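Transcriptional activator TenA-1 (Sulfolobus solfataricus P2, PDB 2QZC) probably acts as a TenA-like thiaminase in thiamin metabolism, built on the all-helical heme oxygenase-like fold. Local coordinates at residues K30-S35 against G145-D150; R42-Q47 against I200-A205. All coordinates share one frame; numbering follows the deposited sequence. Where two conformers were deposited one is given.

Contact 1 (K30-S35 against G145-D150); sequences KMRDGS and GDYVID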
loop_
_atom_site.group_PDB
_atom_site.type_symbol
_atom_site.label_atom_id
_atom_site.label_comp_id
_atom_site.label_asym_id
_atom_site.label_seq_id
_atom_site.Cartn_x
_atom_site.Cartn_y
_atom_site.Cartn_z
ATOM N N LYS A 30 1.578 -8.398 33.415
ATOM C CA LYS A 30 1.291 -7.202 34.213
ATOM C C LYS A 30 0.166 -6.374 33.604
ATOM O O LYS A 30 -0.540 -5.672 34.332
ATOM C CB LYS A 30 2.526 -6.371 34.493
ATOM C CG LYS A 30 3.569 -7.129 35.311
ATOM C CD LYS A 30 4.743 -6.273 35.721
ATOM C CE LYS A 30 4.382 -5.364 36.905
ATOM N NZ LYS A 30 3.945 -6.101 38.165
HETATM N N MSE A 31 -0.014 -6.424 32.273
HETATM C CA MSE A 31 -1.212 -5.806 31.668
HETATM C C MSE A 31 -2.482 -6.562 32.099
HETATM O O MSE A 31 -3.499 -5.952 32.435
HETATM C CB MSE A 31 -1.153 -5.722 30.123
HETATM C CG MSE A 31 -0.265 -4.628 29.654
HETATM SE SE MSE A 31 -0.585 -4.219 27.771
HETATM C CE MSE A 31 0.034 -5.785 27.052
ATOM N N ARG A 32 -2.404 -7.884 32.070
ATOM C CA ARG A 32 -3.548 -8.750 32.394
ATOM C C ARG A 32 -3.974 -8.566 33.849
ATOM O O ARG A 32 -5.185 -8.554 34.102
ATOM C CB ARG A 32 -3.236 -10.224 32.116
ATOM C CG ARG A 32 -4.332 -11.233 32.531
ATOM C CD ARG A 32 -5.612 -11.020 31.820
ATOM N NE ARG A 32 -6.639 -11.952 32.282
ATOM C CZ ARG A 32 -7.353 -11.811 33.399
ATOM N NH1 ARG A 32 -7.152 -10.809 34.254
ATOM N NH2 ARG A 32 -8.280 -12.728 33.698
ATOM N N ASP A 33 -3.037 -8.455 34.787
ATOM C CA ASP A 33 -3.436 -8.245 36.216
ATOM C C ASP A 33 -3.595 -6.782 36.562
ATOM O O ASP A 33 -3.892 -6.435 37.701
ATOM C CB ASP A 33 -2.544 -9.023 37.201
ATOM C CG ASP A 33 -1.158 -8.496 37.364
ATOM O OD1 ASP A 33 -0.806 -7.409 36.917
ATOM O OD2 ASP A 33 -0.368 -9.229 38.028
ATOM N N GLY A 34 -3.344 -5.902 35.599
ATOM C CA GLY A 34 -3.477 -4.471 35.758
ATOM C C GLY A 34 -2.371 -3.770 36.478
ATOM O O GLY A 34 -2.440 -2.542 36.586
ATOM N N SER A 35 -1.352 -4.495 36.950
ATOM C CA SER A 35 -0.295 -3.928 37.767
ATOM C C SER A 35 0.808 -3.178 37.000
ATOM O O SER A 35 1.637 -2.514 37.624
ATOM C CB SER A 35 0.388 -5.016 38.617
ATOM O OG SER A 35 1.116 -5.944 37.805
ATOM N N GLY A 145 -3.954 -9.893 22.549
ATOM C CA GLY A 145 -5.196 -9.146 22.722
ATOM C C GLY A 145 -6.303 -10.015 23.287
ATOM O O GLY A 145 -7.032 -9.564 24.191
ATOM N N ASP A 146 -6.425 -11.262 22.823
ATOM C CA ASP A 146 -7.453 -12.190 23.370
ATOM C C ASP A 146 -7.243 -12.461 24.861
ATOM O O ASP A 146 -8.224 -12.727 25.587
ATOM C CB ASP A 146 -7.460 -13.522 22.641
ATOM C CG ASP A 146 -7.905 -13.409 21.202
ATOM O OD1 ASP A 146 -8.506 -12.390 20.778
ATOM O OD2 ASP A 146 -7.632 -14.394 20.482
ATOM N N TYR A 147 -6.003 -12.423 25.321
ATOM C CA TYR A 147 -5.669 -12.646 26.718
ATOM C C TYR A 147 -5.906 -11.409 27.582
ATOM O O TYR A 147 -6.592 -11.449 28.620
ATOM C CB TYR A 147 -4.228 -13.109 26.831
ATOM C CG TYR A 147 -3.751 -13.391 28.228
ATOM C CD1 TYR A 147 -4.280 -14.429 28.972
ATOM C CD2 TYR A 147 -2.734 -12.637 28.789
ATOM C CE1 TYR A 147 -3.801 -14.684 30.284
ATOM C CE2 TYR A 147 -2.253 -12.877 30.064
ATOM C CZ TYR A 147 -2.777 -13.900 30.805
ATOM O OH TYR A 147 -2.258 -14.105 32.079
ATOM N N VAL A 148 -5.352 -10.286 27.149
ATOM C CA VAL A 148 -5.384 -9.053 27.910
ATOM C C VAL A 148 -6.754 -8.384 27.980
ATOM O O VAL A 148 -6.997 -7.576 28.903
ATOM C CB VAL A 148 -4.271 -8.088 27.394
ATOM C CG1 VAL A 148 -4.248 -6.693 28.104
ATOM C CG2 VAL A 148 -2.882 -8.742 27.537
ATOM N N ILE A 149 -7.676 -8.730 27.071
ATOM C CA ILE A 149 -9.047 -8.148 27.103
ATOM C C ILE A 149 -9.767 -8.411 28.427
ATOM O O ILE A 149 -10.653 -7.642 28.781
ATOM C CB ILE A 149 -9.893 -8.626 25.874
ATOM C CG1 ILE A 149 -11.131 -7.755 25.649
ATOM C CG2 ILE A 149 -10.215 -10.119 25.950
ATOM C CD1 ILE A 149 -10.844 -6.316 25.333
ATOM N N ASP A 150 -9.376 -9.475 29.139
ATOM C CA ASP A 150 -9.966 -9.787 30.444
ATOM C C ASP A 150 -9.369 -9.002 31.605
ATOM O O ASP A 150 -9.774 -9.212 32.757
ATOM C CB ASP A 150 -9.874 -11.282 30.718
ATOM C CG ASP A 150 -10.704 -12.095 29.740
ATOM O OD1 ASP A 150 -11.763 -11.617 29.273
ATOM O OD2 ASP A 150 -10.282 -13.217 29.437
HETATM O O HOH W 1 -7.715 -13.803 29.800
#

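Contact 2 (R42-Q47 against I200-A205); sequences RYYLIQ and IGFWDA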
loop_
_atom_site.group_PDB
_atom_site.type_symbol
_atom_site.label_atom_id
_atom_site.label_comp_id
_atom_site.label_asym_id
_atom_site.label_seq_id
_atom_site.Cartn_x
_atom_site.Cartn_y
_atom_site.Cartn_z
ATOM N N ARG A 42 3.094 4.031 28.800
ATOM C CA ARG A 42 3.238 5.230 27.989
ATOM C C ARG A 42 4.524 5.157 27.162
ATOM O O ARG A 42 4.502 5.429 25.959
ATOM C CB ARG A 42 3.235 6.479 28.864
ATOM C CG ARG A 42 3.278 7.726 28.089
ATOM C CD ARG A 42 3.208 8.993 28.961
ATOM N NE ARG A 42 3.278 10.181 28.109
ATOM C CZ ARG A 42 4.398 10.812 27.748
ATOM N NH1 ARG A 42 5.593 10.421 28.163
ATOM N NH2 ARG A 42 4.307 11.872 26.952
ATOM N N TYR A 43 5.619 4.760 27.801
ATOM C CA TYR A 43 6.920 4.602 27.129
ATOM C C TYR A 43 6.730 3.621 25.953
ATOM O O TYR A 43 7.185 3.880 24.795
ATOM C CB TYR A 43 7.949 4.031 28.093
ATOM C CG TYR A 43 9.276 3.697 27.467
ATOM C CD1 TYR A 43 9.460 2.514 26.759
ATOM C CD2 TYR A 43 10.356 4.580 27.547
ATOM C CE1 TYR A 43 10.673 2.213 26.187
ATOM C CE2 TYR A 43 11.599 4.278 26.972
ATOM C CZ TYR A 43 11.737 3.080 26.274
ATOM O OH TYR A 43 12.941 2.755 25.695
ATOM N N TYR A 44 6.081 2.487 26.243
ATOM C CA TYR A 44 5.803 1.445 25.229
ATOM C C TYR A 44 5.008 2.018 24.054
ATOM O O TYR A 44 5.314 1.786 22.861
ATOM C CB TYR A 44 5.054 0.232 25.856
ATOM C CG TYR A 44 4.346 -0.618 24.827
ATOM C CD1 TYR A 44 5.062 -1.499 24.012
ATOM C CD2 TYR A 44 2.975 -0.512 24.648
ATOM C CE1 TYR A 44 4.399 -2.224 23.024
ATOM C CE2 TYR A 44 2.309 -1.253 23.691
ATOM C CZ TYR A 44 3.031 -2.097 22.876
ATOM O OH TYR A 44 2.356 -2.800 21.890
ATOM N N LEU A 45 3.916 2.727 24.359
ATOM C CA LEU A 45 3.044 3.263 23.310
ATOM C C LEU A 45 3.765 4.221 22.386
ATOM O O LEU A 45 3.477 4.251 21.156
ATOM C CB LEU A 45 1.816 3.984 23.868
ATOM C CG LEU A 45 0.665 3.090 24.260
ATOM C CD1 LEU A 45 -0.463 4.038 24.739
ATOM C CD2 LEU A 45 0.158 2.127 23.129
ATOM N N ILE A 46 4.682 5.007 22.933
ATOM C CA ILE A 46 5.459 5.928 22.120
ATOM C C ILE A 46 6.378 5.135 21.183
ATOM O O ILE A 46 6.390 5.361 19.958
ATOM C CB ILE A 46 6.244 6.908 22.973
ATOM C CG1 ILE A 46 5.290 7.845 23.746
ATOM C CG2 ILE A 46 7.210 7.736 22.117
ATOM C CD1 ILE A 46 6.032 8.613 24.896
ATOM N N GLN A 47 7.071 4.125 21.720
ATOM C CA GLN A 47 7.905 3.278 20.849
ATOM C C GLN A 47 7.065 2.552 19.809
ATOM O O GLN A 47 7.475 2.424 18.642
ATOM C CB GLN A 47 8.712 2.250 21.671
ATOM C CG GLN A 47 9.797 2.882 22.508
ATOM C CD GLN A 47 10.803 3.683 21.726
ATOM O OE1 GLN A 47 11.471 3.145 20.828
ATOM N NE2 GLN A 47 10.886 5.004 22.011
ATOM N N ILE A 200 10.330 -10.066 22.127
ATOM C CA ILE A 200 10.719 -10.265 23.528
ATOM C C ILE A 200 11.554 -9.060 24.007
ATOM O O ILE A 200 11.290 -8.478 25.087
ATOM C CB ILE A 200 11.497 -11.571 23.694
ATOM C CG1 ILE A 200 10.606 -12.773 23.377
ATOM C CG2 ILE A 200 12.044 -11.692 25.135
ATOM C CD1 ILE A 200 11.382 -14.093 23.105
ATOM N N GLY A 201 12.539 -8.679 23.209
ATOM C CA GLY A 201 13.372 -7.536 23.518
ATOM C C GLY A 201 12.609 -6.238 23.603
ATOM O O GLY A 201 12.936 -5.355 24.397
ATOM N N PHE A 202 11.582 -6.094 22.773
ATOM C CA PHE A 202 10.755 -4.859 22.754
ATOM C C PHE A 202 10.022 -4.672 24.090
ATOM O O PHE A 202 10.021 -3.574 24.660
ATOM C CB PHE A 202 9.748 -4.930 21.577
ATOM C CG PHE A 202 9.211 -3.601 21.133
ATOM C CD1 PHE A 202 8.162 -2.983 21.787
ATOM C CD2 PHE A 202 9.763 -2.966 20.025
ATOM C CE1 PHE A 202 7.710 -1.673 21.366
ATOM C CE2 PHE A 202 9.279 -1.740 19.585
ATOM C CZ PHE A 202 8.277 -1.096 20.272
ATOM N N TRP A 203 9.463 -5.761 24.600
ATOM C CA TRP A 203 8.796 -5.695 25.912
ATOM C C TRP A 203 9.830 -5.469 27.008
ATOM O O TRP A 203 9.566 -4.716 27.949
ATOM C CB TRP A 203 8.064 -6.985 26.229
ATOM C CG TRP A 203 6.973 -7.521 25.403
ATOM C CD1 TRP A 203 6.873 -8.819 24.969
ATOM C CD2 TRP A 203 5.773 -6.870 24.982
ATOM N NE1 TRP A 203 5.689 -9.007 24.330
ATOM C CE2 TRP A 203 5.011 -7.830 24.278
ATOM C CE3 TRP A 203 5.279 -5.547 25.105
ATOM C CZ2 TRP A 203 3.755 -7.534 23.675
ATOM C CZ3 TRP A 203 4.068 -5.256 24.539
ATOM C CH2 TRP A 203 3.298 -6.278 23.825
ATOM N N ASP A 204 10.976 -6.157 26.950
ATOM C CA ASP A 204 12.121 -5.997 27.898
ATOM C C ASP A 204 12.521 -4.503 27.990
ATOM O O ASP A 204 12.716 -3.917 29.066
ATOM C CB ASP A 204 13.436 -6.743 27.442
ATOM C CG ASP A 204 13.393 -8.318 27.444
ATOM O OD1 ASP A 204 12.527 -8.891 28.109
ATOM O OD2 ASP A 204 14.268 -8.972 26.734
ATOM N N ALA A 205 12.705 -3.901 26.824
ATOM C CA ALA A 205 13.178 -2.524 26.714
ATOM C C ALA A 205 12.177 -1.523 27.282
ATOM O O ALA A 205 12.581 -0.474 27.826
ATOM C CB ALA A 205 13.514 -2.195 25.254
#

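Contact 1 (K30-S35 against G145-D150)
Arg32 lays the aliphatic part of its side chain across the ring of Tyr147. Arg32 CD stands over the middle of the ring face in a CH-pi contact, 4.2 Å from the Tyr147 ring centroid, while Arg32 CG comes within 3.5 Å of Tyr147 CZ. The two side chains run at about a right angle; Arg32 starts with CG anti to N (chi1 175°) and bends at chi2 (61°), which carries its methylenes over the ring. On the inner side the packing is apolar and buried: Met31 CB rests 3.8 Å from Val148 CG1, and the selenomethionine side chain goes on to Tyr156 and Trp159 of helix 154-164. In this heme oxygenase-like bundle the contact joins the C-terminal ends of helices 26-32 and 127-148, and Ser151, just past the second, hydrogen-bonds through OG to the carbonyl of Met31. The outer side is looser and wet. The Arg32 guanidinium has the carbonyl of Asp150 over one face, NH1 to Asp150 O 3.4 Å, at an angle too poor for a hydrogen bond. A water accepts from Arg32 NE, at a long 3.3 Å, and donates to Tyr147 O and, at 2.7 Å, to Asp150 OD2.

Contact 2 (R42-Q47 against I200-A205)
Two long helices of the heme oxygenase-like bundle, 38-63 and 186-208, face each other here through aromatic side chains, with Tyr44 set against both Phe202 and Trp203. The closest approach is Tyr44 CE1 to Trp203 CZ3, 3.4 Å. These two side chains lie alongside one another and point the same way, their six-membered rings tilted by 36°, neither stacked nor edge-to-face. Phe202 instead reaches across at about a right angle to Tyr44. Its CG is anti to the backbone N (chi1 -159°), whereas that of Trp203 is anti to the carbonyl carbon (chi1 -60°), and neighbouring residues thus send their rings along different paths to the same tyrosine. Tyr44 CD1 meets the edge of the Phe202 ring, in its plane, and Phe202 CZ continues to Gln47 CB at 3.7 Å. The axes of the two short segments come no nearer than 10.4 Å, and the rings of Tyr44, Phe202 and Trp203 fill the distance between them. No hydrogen bond crosses; the polar ends are held elsewhere, Tyr44 OH by Tyr141 OH, Trp203 NE1 by the carbonyl of Tyr22, and the Gln47 amide by Asn112, Asn109 and Gly107. Tyr43 brings CE1 to 3.7 Å from Ala205 O, while its hydroxyl is held by Asp210 O and Asn109 ND2. An imidazole, probably from the crystallisation liquor, sits about 3 Å from the Phe202 side chain, and may mark a pocket.

Contacts 1 and 2 have their centres 16 Å apart and do not touch, their nearest atoms being about 5 Å from each other. Along the chain the order is 30-35, 42-47, 145-150, 200-205, so the two pairings interlock. Helices 26-32 and 38-63 follow one another, and each then turns to a different distant partner: the first to helix 127-148 at the partly exposed margin, the second to helix 186-208 deeper in the bundle. Contact 2 lies about 11 Å from the chain centre, against 16 Å for contact 1. Together they tie successive N-terminal helices to the middle and the C-terminal part of a single all-helical domain.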